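Local coordinates for penicillin-binding protein activator LpoA (Escherichia coli, PDB 6DR3), which is essential for the function of penicillin-binding protein 1A in peptidoglycan synthesis, stimulates its transpeptidase activity in vitro, and is present here as the LpoA amino-terminal domain, at residues Gly88-Asn91 and Leu92-Lys95. Numbering follows the deposited sequence.
Sequences GAQN and LLAK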
loop_
_atom_site.group_PDB
_atom_site.type_symbol
_atom_site.label_atom_id
_atom_site.label_comp_id
_atom_site.label_asym_id
_atom_site.label_seq_id
_atom_site.Cartn_x
_atom_site.Cartn_y
_atom_site.Cartn_z
ATOM N N GLY A 88 -11.820 -2.351 -14.267
ATOM C CA GLY A 88 -10.684 -2.821 -15.042
ATOM C C GLY A 88 -9.460 -3.077 -14.181
ATOM O O GLY A 88 -8.687 -4.001 -14.444
ATOM N N ALA A 89 -9.269 -2.261 -13.143
ATOM C CA ALA A 89 -8.133 -2.453 -12.246
ATOM C C ALA A 89 -8.261 -3.762 -11.476
ATOM O O ALA A 89 -7.306 -4.544 -11.397
ATOM C CB ALA A 89 -8.021 -1.271 -11.285
ATOM N N GLN A 90 -9.439 -4.019 -10.902
ATOM C CA GLN A 90 -9.665 -5.276 -10.196
ATOM C C GLN A 90 -9.406 -6.472 -11.104
ATOM O O GLN A 90 -8.802 -7.464 -10.681
ATOM C CB GLN A 90 -11.095 -5.322 -9.654
ATOM C CG GLN A 90 -11.398 -4.292 -8.575
ATOM C CD GLN A 90 -10.827 -4.674 -7.221
ATOM O OE1 GLN A 90 -9.803 -5.351 -7.131
ATOM N NE2 GLN A 90 -11.497 -4.245 -6.158
ATOM N N ASN A 91 -9.859 -6.397 -12.358
ATOM C CA ASN A 91 -9.663 -7.509 -13.283
ATOM C C ASN A 91 -8.182 -7.776 -13.522
ATOM O O ASN A 91 -7.752 -8.934 -13.566
ATOM C CB ASN A 91 -10.371 -7.222 -14.608
ATOM C CG ASN A 91 -11.878 -7.147 -14.459
ATOM O OD1 ASN A 91 -12.456 -7.743 -13.551
ATOM N ND2 ASN A 91 -12.525 -6.411 -15.358
ATOM N N LEU A 92 -7.385 -6.716 -13.682
ATOM C CA LEU A 92 -5.954 -6.898 -13.904
ATOM C C LEU A 92 -5.259 -7.388 -12.640
ATOM O O LEU A 92 -4.399 -8.273 -12.702
ATOM C CB LEU A 92 -5.326 -5.590 -14.387
ATOM C CG LEU A 92 -5.810 -5.051 -15.736
ATOM C CD1 LEU A 92 -5.112 -3.740 -16.061
ATOM C CD2 LEU A 92 -5.588 -6.060 -16.854
ATOM N N LEU A 93 -5.618 -6.823 -11.483
ATOM C CA LEU A 93 -5.012 -7.255 -10.227
ATOM C C LEU A 93 -5.222 -8.746 -9.994
ATOM O O LEU A 93 -4.320 -9.439 -9.510
ATOM C CB LEU A 93 -5.590 -6.448 -9.063
ATOM C CG LEU A 93 -4.997 -5.056 -8.837
ATOM C CD1 LEU A 93 -5.876 -4.242 -7.898
ATOM C CD2 LEU A 93 -3.586 -5.160 -8.281
ATOM N N ALA A 94 -6.408 -9.259 -10.332
ATOM C CA ALA A 94 -6.704 -10.668 -10.097
ATOM C C ALA A 94 -5.808 -11.590 -10.911
ATOM O O ALA A 94 -5.670 -12.769 -10.565
ATOM C CB ALA A 94 -8.172 -10.956 -10.419
ATOM N N LYS A 95 -5.194 -11.084 -11.977
ATOM C CA LYS A 95 -4.335 -11.880 -12.842
ATOM C C LYS A 95 -2.861 -11.791 -12.458
ATOM O O LYS A 95 -2.012 -12.295 -13.200
ATOM C CB LYS A 95 -4.512 -11.439 -14.296
ATOM C CG LYS A 95 -5.916 -11.646 -14.842
ATOM C CD LYS A 95 -6.223 -10.652 -15.946
ATOM C CE LYS A 95 -7.563 -10.939 -16.600
ATOM N NZ LYS A 95 -7.857 -9.968 -17.690
#
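With CG anti to the carbonyl carbon in both leucines (chi1 -63° in Leu92, -81° in Leu93), each side chain folds back along the helix over the carbonyl oxygen of the residue four positions earlier. Leu92 CG lies 3.3 Å from Gly88 O, and Leu93 CG 3.5 Å from Ala89 O. The same two oxygens accept the leucine amides: Leu93 N to Ala89 O is short at 2.8 Å and nearly straight at hydrogen, whereas Leu92 N meets Gly88 O from 27° outside the carbonyl plane. A third bond, Ala94 N to Gln90 O at 3.0 Å, continues the i to i-4 series. Gln90 bends at its second torsion, leaving OE1 4.2 Å from Leu93 CD1, a loose approach. Lys95 N bonds Leu92 O at 3.0 Å, an i to i-3 bond, while the extended lysine chain passes Asn91 O, its CD 3.3 Å away. Leu92 and Leu93 both touch Val77 of helix 66-82, and Leu93 also reaches Tyr109 and Ala112 of helix 103-117. The i to i-4 bonds are those of an alpha-helix, in the short helix 86-93, whose buried Ala89 and Leu93 face its neighbours in an all-helical domain with TPR-like motifs.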